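Long-range contacts in putative carbohydrate-active enzyme (Uncultured organism, PDB 5WH8), which probably hydrolyses O-glycosidic bonds as a cellulase, through the glycoside hydrolase family 5 domain that makes up this part of a longer, multi-modular protein: residues G33-G38 with I62-I67; K140-E145 with P176-I181; T236-T241 with W268-F273. All coordinates share one frame; numbering follows the deposited sequence.

Contact 1: G33-G38 with I62-I67. With EDO (1,2-ethanediol), chain M.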
loop_
_atom_site.group_PDB
_atom_site.type_symbol
_atom_site.label_atom_id
_atom_site.label_comp_id
_atom_site.label_asym_id
_atom_site.label_seq_id
_atom_site.Cartn_x
_atom_site.Cartn_y
_atom_site.Cartn_z
ATOM N N GLY A 33 -3.636 -7.811 0.641
ATOM C CA GLY A 33 -2.736 -7.899 1.779
ATOM C C GLY A 33 -3.036 -6.938 2.921
ATOM O O GLY A 33 -4.177 -6.469 3.099
ATOM N N MET A 34 -1.983 -6.627 3.685
ATOM C CA MET A 34 -2.086 -5.865 4.938
ATOM C C MET A 34 -1.118 -4.699 4.959
ATOM O O MET A 34 -0.031 -4.768 4.386
ATOM C CB MET A 34 -1.786 -6.744 6.156
ATOM C CG MET A 34 -2.764 -7.876 6.394
ATOM S SD MET A 34 -4.444 -7.316 6.790
ATOM C CE MET A 34 -4.216 -6.405 8.328
ATOM N N SER A 35 -1.542 -3.627 5.614
ATOM C CA SER A 35 -0.696 -2.465 5.926
ATOM C C SER A 35 -0.191 -2.478 7.366
ATOM O O SER A 35 -0.921 -2.836 8.288
ATOM C CB SER A 35 -1.469 -1.157 5.708
ATOM O OG SER A 35 -0.645 -0.006 5.879
ATOM N N SER A 36 1.051 -2.037 7.563
ATOM C CA SER A 36 1.500 -1.677 8.902
ATOM C C SER A 36 0.698 -0.498 9.407
ATOM O O SER A 36 0.097 0.261 8.626
ATOM C CB SER A 36 3.002 -1.324 8.917
ATOM O OG SER A 36 3.260 -0.042 8.353
ATOM N N HIS A 37 0.709 -0.314 10.721
ATOM C CA HIS A 37 0.323 0.957 11.339
ATOM C C HIS A 37 1.630 1.787 11.376
ATOM O O HIS A 37 2.570 1.480 10.630
ATOM C CB HIS A 37 -0.282 0.683 12.731
ATOM C CG HIS A 37 -1.188 1.748 13.278
ATOM N ND1 HIS A 37 -0.751 3.009 13.614
ATOM C CD2 HIS A 37 -2.499 1.700 13.624
ATOM C CE1 HIS A 37 -1.761 3.707 14.117
ATOM N NE2 HIS A 37 -2.836 2.937 14.124
ATOM N N GLY A 38 1.727 2.824 12.195
ATOM C CA GLY A 38 2.976 3.570 12.283
ATOM C C GLY A 38 4.144 2.686 12.707
ATOM O O GLY A 38 4.078 2.032 13.734
ATOM N N ILE A 62 0.954 -9.187 -0.377
ATOM C CA ILE A 62 1.596 -7.875 -0.361
ATOM C C ILE A 62 1.544 -7.300 1.076
ATOM O O ILE A 62 0.561 -7.526 1.813
ATOM C CB ILE A 62 0.901 -6.929 -1.382
ATOM C CG1 ILE A 62 1.604 -5.560 -1.460
ATOM C CG2 ILE A 62 -0.582 -6.783 -1.082
ATOM C CD1 ILE A 62 1.216 -4.833 -2.749
ATOM N N PHE A 63 2.602 -6.588 1.477
ATOM C CA PHE A 63 2.655 -5.878 2.751
ATOM C C PHE A 63 3.042 -4.437 2.490
ATOM O O PHE A 63 3.906 -4.167 1.673
ATOM C CB PHE A 63 3.672 -6.522 3.732
ATOM C CG PHE A 63 3.512 -6.052 5.155
ATOM C CD1 PHE A 63 2.430 -6.435 5.922
ATOM C CD2 PHE A 63 4.424 -5.175 5.708
ATOM C CE1 PHE A 63 2.251 -5.963 7.204
ATOM C CE2 PHE A 63 4.258 -4.702 7.002
ATOM C CZ PHE A 63 3.188 -5.103 7.757
ATOM N N ARG A 64 2.418 -3.515 3.206
ATOM C CA ARG A 64 2.675 -2.084 3.037
ATOM C C ARG A 64 3.361 -1.506 4.276
ATOM O O ARG A 64 2.890 -1.680 5.394
ATOM C CB ARG A 64 1.349 -1.369 2.750
ATOM C CG ARG A 64 1.406 0.153 2.706
ATOM C CD ARG A 64 0.015 0.620 2.414
ATOM N NE ARG A 64 -0.232 2.033 2.140
ATOM C CZ ARG A 64 -0.936 2.862 2.913
ATOM N NH1 ARG A 64 -1.361 2.521 4.126
ATOM N NH2 ARG A 64 -1.195 4.073 2.471
ATOM N N LEU A 65 4.471 -0.807 4.028
ATOM C CA LEU A 65 5.258 -0.145 5.050
ATOM C C LEU A 65 4.828 1.318 5.113
ATOM O O LEU A 65 5.223 2.129 4.280
ATOM C CB LEU A 65 6.765 -0.277 4.739
ATOM C CG LEU A 65 7.304 -1.693 4.568
ATOM C CD1 LEU A 65 8.736 -1.610 4.100
ATOM C CD2 LEU A 65 7.210 -2.497 5.828
ATOM N N ALA A 66 4.009 1.631 6.107
ATOM C CA ALA A 66 3.511 2.995 6.296
ATOM C C ALA A 66 4.542 3.807 7.066
ATOM O O ALA A 66 4.636 3.701 8.292
ATOM C CB ALA A 66 2.184 2.982 7.043
ATOM N N ILE A 67 5.300 4.610 6.325
ATOM C CA ILE A 67 6.396 5.402 6.872
ATOM C C ILE A 67 5.882 6.816 7.146
ATOM O O ILE A 67 5.880 7.663 6.262
ATOM C CB ILE A 67 7.580 5.406 5.893
ATOM C CG1 ILE A 67 8.067 3.973 5.657
ATOM C CG2 ILE A 67 8.736 6.259 6.414
ATOM C CD1 ILE A 67 8.548 3.750 4.271
HETATM C C1 EDO M . -5.517 5.102 13.101
HETATM O O1 EDO M . -5.980 3.751 13.274
HETATM C C2 EDO M . -5.422 5.905 14.410
HETATM O O2 EDO M . -4.927 5.123 15.514
#
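The Phe63 ring leans obliquely against the backbone from Met34 to Ser36. Its CD1 lies 3.3 Å from Met34 O and its CZ reaches the CB of Ser36, while Leu65 CD2 of its own strand sits at the ring edge. Arg64 offers the edge of its guanidinium to Ser35: NH1 donates to Ser35 OG in the plane of the group, at 3.2 Å. The arginine chain runs extended from CG to NE, with CD passing beside the same hydroxyl. Glu145 pairs with NE, Glu237 with NH1, and Asn148 accepts from NH2, so each of the three guanidinium nitrogens has a partner, which should hold the group's rotation. His37 turns away from Ile62-Ile67; its ring meets those of Trp271 and Phe42, and NE2, besides its bond to Glu278, makes a weak one to O2 of an ethanediol, probably a crystallisation additive, near the ring plane.

The backbones run parallel. Arg64 N donates to Met34 O at 3.0 Å, and Ser36 N donates almost straight to Arg64 O at 2.9 Å (176° at the hydrogen), so Arg64 bonds on both sides of Ser35. One step further on, a side chain takes over the role of a carbonyl: Ala66 N donates to Ser36 OG at 2.9 Å. The hydroxyl stands between its own N and carbonyl carbon (chi1 75°) and also donates to His37 O, on a lone pair, 2.8 Å away. Ser35 OG is likewise used twice, accepting from Arg64 and donating to Ser36 O.

Joined through helix 48-56, the two strands form a right-handed beta-alpha-beta unit, the opening pair of the (beta/alpha)8 TIM barrel, with Arg64 pointing into a polar cluster inside it.

Contact 2: K140-E145 with P176-I181; sequences KHVLYE and PDKIII. With EDO (1,2-ethanediol), chain B.
A classic beta-alpha-beta unit of the TIM barrel is closed here: the fourth and fifth strands, 142-145 and 180-182, lie parallel with helix 157-172 between them in the chain. Tyr144 is the central residue. Its N donates to Ile179 O at 3.0 Å, and its O accepts from Ile181 N at 2.8 Å, both bonds being nearly straight. Before this point the two backbones are not directly bonded, and an ethanediol, probably from the crystallisation liquor, bridges them. Its O1 accepts from Ile179 N and donates to Val142 O (2.7 Å), while O2 bonds to Lys140 O.

Lys178 curls over Val142 O. Bent at chi2, chi3 and chi4, it brings CG to 3.3 Å from Val142 O and lays CB against Tyr144 CE2 at 3.7 Å. The turn carries NZ to Asp175 and to the carbonyls of Lys137 and Asp139; Asp175 also takes the Tyr144 hydroxyl. Leu143 runs beside Ile179 in the same direction, and its CD2 also meets Ile181 CD1 at 4.1 Å. Glu145, extended beyond CG, bonds through OE2 to Thr236 inside the barrel.

On the outer side, Tyr144 and Ile180 pack against helix 157-172, and the tyrosine ring also meets Trp129. The sheet continues from Leu143 to strand 103-109, while Ile179 and Ile181 touch strand 204-211.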
loop_
_atom_site.group_PDB
_atom_site.type_symbol
_atom_site.label_atom_id
_atom_site.label_comp_id
_atom_site.label_asym_id
_atom_site.label_seq_id
_atom_site.Cartn_x
_atom_site.Cartn_y
_atom_site.Cartn_z
ATOM N N LYS A 140 12.479 -6.721 -7.779
ATOM C CA LYS A 140 11.287 -6.874 -8.615
ATOM C C LYS A 140 10.002 -6.698 -7.832
ATOM O O LYS A 140 8.955 -6.466 -8.423
ATOM C CB LYS A 140 11.227 -8.270 -9.260
ATOM C CG LYS A 140 12.126 -8.494 -10.454
ATOM C CD LYS A 140 11.718 -9.826 -11.094
ATOM C CE LYS A 140 12.518 -10.147 -12.331
ATOM N NZ LYS A 140 11.973 -11.378 -12.953
ATOM N N HIS A 141 10.077 -6.840 -6.508
ATOM C CA HIS A 141 8.864 -6.968 -5.703
ATOM C C HIS A 141 8.382 -5.676 -5.042
ATOM O O HIS A 141 7.323 -5.682 -4.399
ATOM C CB HIS A 141 9.069 -8.019 -4.617
ATOM C CG HIS A 141 10.025 -7.613 -3.544
ATOM N ND1 HIS A 141 11.346 -7.280 -3.801
ATOM C CD2 HIS A 141 9.869 -7.517 -2.202
ATOM C CE1 HIS A 141 11.944 -6.979 -2.664
ATOM N NE2 HIS A 141 11.072 -7.125 -1.677
ATOM N N VAL A 142 9.127 -4.577 -5.175
ATOM C CA VAL A 142 8.723 -3.313 -4.553
ATOM C C VAL A 142 7.805 -2.455 -5.440
ATOM O O VAL A 142 7.877 -2.475 -6.678
ATOM C CB VAL A 142 9.939 -2.437 -4.143
ATOM C CG1 VAL A 142 10.769 -3.132 -3.064
ATOM C CG2 VAL A 142 10.814 -2.065 -5.342
ATOM N N LEU A 143 6.921 -1.715 -4.778
ATOM C CA LEU A 143 6.108 -0.667 -5.410
ATOM C C LEU A 143 6.324 0.606 -4.604
ATOM O O LEU A 143 6.483 0.531 -3.390
ATOM C CB LEU A 143 4.613 -1.006 -5.444
ATOM C CG LEU A 143 4.200 -2.236 -6.262
ATOM C CD1 LEU A 143 4.377 -3.490 -5.432
ATOM C CD2 LEU A 143 2.754 -2.152 -6.722
ATOM N N TYR A 144 6.314 1.765 -5.264
ATOM C CA TYR A 144 6.625 3.044 -4.616
ATOM C C TYR A 144 5.363 3.916 -4.468
ATOM O O TYR A 144 4.823 4.424 -5.457
ATOM C CB TYR A 144 7.715 3.784 -5.439
ATOM C CG TYR A 144 9.036 3.021 -5.637
ATOM C CD1 TYR A 144 9.620 2.290 -4.594
ATOM C CD2 TYR A 144 9.713 3.076 -6.857
ATOM C CE1 TYR A 144 10.837 1.643 -4.775
ATOM C CE2 TYR A 144 10.900 2.423 -7.050
ATOM C CZ TYR A 144 11.462 1.702 -6.007
ATOM O OH TYR A 144 12.674 1.073 -6.190
ATOM N N GLU A 145 4.877 4.081 -3.232
ATOM C CA GLU A 145 3.700 4.908 -2.949
ATOM C C GLU A 145 4.200 6.267 -2.439
ATOM O O GLU A 145 4.594 6.394 -1.277
ATOM C CB GLU A 145 2.783 4.207 -1.930
ATOM C CG GLU A 145 1.514 4.989 -1.580
ATOM C CD GLU A 145 0.539 4.236 -0.689
ATOM O OE1 GLU A 145 0.884 3.137 -0.205
ATOM O OE2 GLU A 145 -0.567 4.774 -0.439
ATOM N N PRO A 176 13.854 2.644 -13.713
ATOM C CA PRO A 176 12.972 3.048 -14.814
ATOM C C PRO A 176 11.601 2.357 -14.915
ATOM O O PRO A 176 10.702 2.944 -15.517
ATOM C CB PRO A 176 13.808 2.709 -16.064
ATOM C CG PRO A 176 15.202 2.708 -15.609
ATOM C CD PRO A 176 15.200 2.259 -14.182
ATOM N N ASP A 177 11.449 1.148 -14.380
ATOM C CA ASP A 177 10.260 0.326 -14.685
ATOM C C ASP A 177 9.316 0.006 -13.500
ATOM O O ASP A 177 8.232 -0.544 -13.683
ATOM C CB ASP A 177 10.736 -0.970 -15.335
ATOM C CG ASP A 177 11.367 -0.721 -16.700
ATOM O OD1 ASP A 177 10.621 -0.334 -17.617
ATOM O OD2 ASP A 177 12.594 -0.881 -16.845
ATOM N N LYS A 178 9.722 0.359 -12.302
ATOM C CA LYS A 178 8.980 -0.014 -11.086
ATOM C C LYS A 178 7.669 0.773 -11.007
ATOM O O LYS A 178 7.625 1.927 -11.405
ATOM C CB LYS A 178 9.872 0.250 -9.875
ATOM C CG LYS A 178 9.818 -0.795 -8.742
ATOM C CD LYS A 178 10.156 -2.193 -9.194
ATOM C CE LYS A 178 11.549 -2.326 -9.785
ATOM N NZ LYS A 178 12.640 -2.069 -8.788
ATOM N N ILE A 179 6.583 0.141 -10.557
ATOM C CA ILE A 179 5.300 0.839 -10.409
ATOM C C ILE A 179 5.356 1.918 -9.332
ATOM O O ILE A 179 5.865 1.691 -8.224
ATOM C CB ILE A 179 4.162 -0.135 -10.086
ATOM C CG1 ILE A 179 4.032 -1.157 -11.216
ATOM C CG2 ILE A 179 2.818 0.618 -9.843
ATOM C CD1 ILE A 179 2.936 -2.168 -11.033
ATOM N N ILE A 180 4.862 3.100 -9.702
ATOM C CA ILE A 180 4.680 4.223 -8.784
ATOM C C ILE A 180 3.187 4.415 -8.584
ATOM O O ILE A 180 2.416 4.395 -9.557
ATOM C CB ILE A 180 5.329 5.523 -9.325
ATOM C CG1 ILE A 180 6.846 5.333 -9.371
ATOM C CG2 ILE A 180 4.961 6.727 -8.473
ATOM C CD1 ILE A 180 7.608 6.414 -10.107
ATOM N N ILE A 181 2.767 4.540 -7.322
ATOM C CA ILE A 181 1.348 4.726 -6.972
ATOM C C ILE A 181 1.220 6.131 -6.404
ATOM O O ILE A 181 1.887 6.460 -5.416
ATOM C CB ILE A 181 0.829 3.703 -5.922
ATOM C CG1 ILE A 181 1.167 2.265 -6.313
ATOM C CG2 ILE A 181 -0.713 3.868 -5.723
ATOM C CD1 ILE A 181 0.921 1.214 -5.217
HETATM C C1 EDO B . 6.804 -3.664 -9.652
HETATM O O1 EDO B . 6.720 -2.364 -9.094
HETATM C C2 EDO B . 6.173 -4.657 -8.697
HETATM O O2 EDO B . 6.413 -5.959 -9.206
#

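Contact 3: T236-T241 with W268-F273; sequences TEFGTT and WVNWSF. With EDO (1,2-ethanediol), chain D; EDO (1,2-ethanediol), chain M.
This is a buried parallel strand pairing that joins the seventh and eighth strands of the TIM barrel, 233-239 and 268-273, linked through helix 251-263. The short segments are strongly splayed, 54° apart, and two backbone bonds span them: Phe238 N donates to Val269 O at 3.1 Å, rather bent, and Trp271 N donates almost straight to Phe238 O at 2.9 Å.

Phe238 carries the outward side. Its ring directs an edge at the face of Trp268 in an offset edge-to-face pair, with planes at 89° and CE1 3.4 Å from Trp268 CE3. Phe238 holds CG between its backbone N and carbonyl carbon, and its ring reaches across to Trp268; Met258 of helix 251-263 touches both side chains. Asn270 crosses Phe238 at about a right angle and puts ND2 over one ring face, 3.6 Å above the plane and towards the rim.

Inside the barrel, Glu237 extends alongside Trp271, its carboxylate tilted 31° from the indole. OE2 lies above the face opposite Ser272 CB and bonds to Tyr211. A cis peptide links Trp271 to Ser272, as in many family 5 relatives, where such a tryptophan lines the substrate cleft. Relatives also carry the nucleophilic glutamate at the end of the seventh strand, so Glu237 is probably its counterpart. Trp271 NE1 donates to O1 of an ethanediol, a molecule also bound by Glu278, which may mark that cleft.

Where the strands separate, one water fastens them: it accepts from Thr240 N and from Asn270 ND2, and donates to Trp271 O at 2.8 Å.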
loop_
_atom_site.group_PDB
_atom_site.type_symbol
_atom_site.label_atom_id
_atom_site.label_comp_id
_atom_site.label_asym_id
_atom_site.label_seq_id
_atom_site.Cartn_x
_atom_site.Cartn_y
_atom_site.Cartn_z
ATOM N N THR A 236 -4.570 1.123 -1.678
ATOM C CA THR A 236 -3.415 0.862 -0.818
ATOM C C THR A 236 -3.793 0.944 0.663
ATOM O O THR A 236 -2.986 0.612 1.516
ATOM C CB THR A 236 -2.250 1.824 -1.076
ATOM O OG1 THR A 236 -2.681 3.159 -0.811
ATOM C CG2 THR A 236 -1.723 1.750 -2.537
ATOM N N GLU A 237 -5.014 1.385 0.972
ATOM C CA GLU A 237 -5.492 1.401 2.348
ATOM C C GLU A 237 -7.022 1.383 2.384
ATOM O O GLU A 237 -7.664 2.212 1.738
ATOM C CB GLU A 237 -4.969 2.635 3.099
ATOM C CG GLU A 237 -5.136 2.560 4.618
ATOM C CD GLU A 237 -4.700 3.848 5.311
ATOM O OE1 GLU A 237 -3.527 4.272 5.147
ATOM O OE2 GLU A 237 -5.548 4.428 6.014
ATOM N N PHE A 238 -7.612 0.471 3.156
ATOM C CA PHE A 238 -9.019 0.578 3.491
ATOM C C PHE A 238 -9.253 -0.020 4.869
ATOM O O PHE A 238 -8.459 -0.829 5.356
ATOM C CB PHE A 238 -9.922 -0.137 2.470
ATOM C CG PHE A 238 -9.907 -1.644 2.638
ATOM C CD1 PHE A 238 -8.877 -2.380 2.070
ATOM C CD2 PHE A 238 -10.877 -2.319 3.369
ATOM C CE1 PHE A 238 -8.803 -3.751 2.233
ATOM C CE2 PHE A 238 -10.790 -3.688 3.557
ATOM C CZ PHE A 238 -9.763 -4.406 2.959
ATOM N N GLY A 239 -10.383 0.350 5.457
ATOM C CA GLY A 239 -10.782 -0.172 6.756
ATOM C C GLY A 239 -12.215 -0.652 6.789
ATOM O O GLY A 239 -13.041 -0.331 5.926
ATOM N N THR A 240 -12.512 -1.426 7.825
ATOM C CA THR A 240 -13.842 -1.976 8.048
ATOM C C THR A 240 -14.673 -1.087 8.975
ATOM O O THR A 240 -15.812 -1.402 9.288
ATOM C CB THR A 240 -13.736 -3.369 8.673
ATOM O OG1 THR A 240 -12.990 -3.241 9.894
ATOM C CG2 THR A 240 -13.037 -4.340 7.751
ATOM N N THR A 241 -14.056 -0.017 9.449
ATOM C CA THR A 241 -14.640 0.922 10.399
ATOM C C THR A 241 -14.973 2.243 9.700
ATOM O O THR A 241 -14.763 2.398 8.487
ATOM C CB THR A 241 -13.646 1.190 11.537
ATOM O OG1 THR A 241 -12.437 1.687 10.946
ATOM C CG2 THR A 241 -13.351 -0.063 12.323
ATOM N N TRP A 268 -6.047 -4.644 -3.081
ATOM C CA TRP A 268 -6.422 -4.043 -1.799
ATOM C C TRP A 268 -5.498 -4.414 -0.650
ATOM O O TRP A 268 -4.912 -5.504 -0.625
ATOM C CB TRP A 268 -7.874 -4.403 -1.444
ATOM C CG TRP A 268 -8.340 -5.814 -1.293
ATOM C CD1 TRP A 268 -9.161 -6.485 -2.155
ATOM C CD2 TRP A 268 -8.155 -6.694 -0.160
ATOM N NE1 TRP A 268 -9.474 -7.720 -1.658
ATOM C CE2 TRP A 268 -8.873 -7.880 -0.439
ATOM C CE3 TRP A 268 -7.446 -6.602 1.054
ATOM C CZ2 TRP A 268 -8.922 -8.946 0.448
ATOM C CZ3 TRP A 268 -7.475 -7.669 1.913
ATOM C CH2 TRP A 268 -8.214 -8.822 1.615
ATOM N N VAL A 269 -5.366 -3.455 0.275
ATOM C CA VAL A 269 -4.483 -3.546 1.429
ATOM C C VAL A 269 -5.256 -3.020 2.653
ATOM O O VAL A 269 -5.681 -1.877 2.669
ATOM C CB VAL A 269 -3.207 -2.728 1.222
ATOM C CG1 VAL A 269 -2.277 -2.864 2.405
ATOM C CG2 VAL A 269 -2.484 -3.150 -0.081
ATOM N N ASN A 270 -5.427 -3.860 3.665
ATOM C CA ASN A 270 -6.222 -3.516 4.858
ATOM C C ASN A 270 -5.421 -2.809 5.955
ATOM O O ASN A 270 -4.307 -3.244 6.310
ATOM C CB ASN A 270 -6.862 -4.801 5.450
ATOM C CG ASN A 270 -7.659 -4.549 6.711
ATOM O OD1 ASN A 270 -7.294 -5.008 7.785
ATOM N ND2 ASN A 270 -8.768 -3.828 6.586
ATOM N N TRP A 271 -6.015 -1.762 6.519
ATOM C CA TRP A 271 -5.522 -1.080 7.724
ATOM C C TRP A 271 -6.141 -1.696 8.993
ATOM O O TRP A 271 -7.369 -1.635 9.121
ATOM C CB TRP A 271 -5.890 0.400 7.657
ATOM C CG TRP A 271 -5.295 1.219 8.770
ATOM C CD1 TRP A 271 -5.862 1.473 9.971
ATOM C CD2 TRP A 271 -4.036 1.902 8.757
ATOM N NE1 TRP A 271 -5.030 2.271 10.723
ATOM C CE2 TRP A 271 -3.897 2.533 10.001
ATOM C CE3 TRP A 271 -3.000 2.018 7.819
ATOM C CZ2 TRP A 271 -2.763 3.275 10.337
ATOM C CZ3 TRP A 271 -1.886 2.754 8.152
ATOM C CH2 TRP A 271 -1.783 3.382 9.393
ATOM N N SER A 272 -5.377 -2.257 9.946
ATOM C CA SER A 272 -3.901 -2.339 9.948
ATOM C C SER A 272 -3.501 -3.608 10.681
ATOM O O SER A 272 -4.279 -4.141 11.492
ATOM C CB SER A 272 -3.250 -1.135 10.645
ATOM O OG SER A 272 -3.467 -1.230 12.035
ATOM N N PHE A 273 -2.281 -4.063 10.417
ATOM C CA PHE A 273 -1.659 -5.138 11.188
ATOM C C PHE A 273 -0.947 -4.550 12.390
ATOM O O PHE A 273 0.215 -4.120 12.296
ATOM C CB PHE A 273 -0.675 -5.926 10.328
ATOM C CG PHE A 273 -0.169 -7.185 10.991
ATOM C CD1 PHE A 273 -0.980 -8.295 11.130
ATOM C CD2 PHE A 273 1.123 -7.247 11.473
ATOM C CE1 PHE A 273 -0.492 -9.464 11.741
ATOM C CE2 PHE A 273 1.613 -8.402 12.064
ATOM C CZ PHE A 273 0.808 -9.507 12.199
HETATM C C1 EDO D . -11.926 -11.986 -1.950
HETATM O O1 EDO D . -12.356 -12.304 -3.293
HETATM C C2 EDO D . -11.932 -10.472 -1.759
HETATM O O2 EDO D . -11.089 -9.849 -2.736
HETATM C C1 EDO M . -5.517 5.102 13.101
HETATM O O1 EDO M . -5.980 3.751 13.274
HETATM C C2 EDO M . -5.422 5.905 14.410
HETATM O O2 EDO M . -4.927 5.123 15.514
HETATM O O HOH W 1 -9.993 -2.468 9.073
#

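The touching residues of all three contacts are buried, though contact 2 runs out to the surface at Pro176 and Asp177; each joins consecutive strands of the closed eight-stranded sheet, within a beta-alpha-beta unit. Contacts 1 and 3 are neighbours, since strand 268-273 bonds back to strand 32-36 through Ser35 and closes the barrel; contact 2 lies farther round, its centre about 20 Å from that of contact 3. Contact 1 is rich in hydroxyl and guanidinium bonds, contact 3 mixes aromatic packing with polar groups at the probable active-site end, and contact 2 packs isoleucine, leucine, a tyrosine ring and lysine methylenes. Contact 2 also sends Glu145 inward, and that carboxylate ties contacts 1 and 3 together.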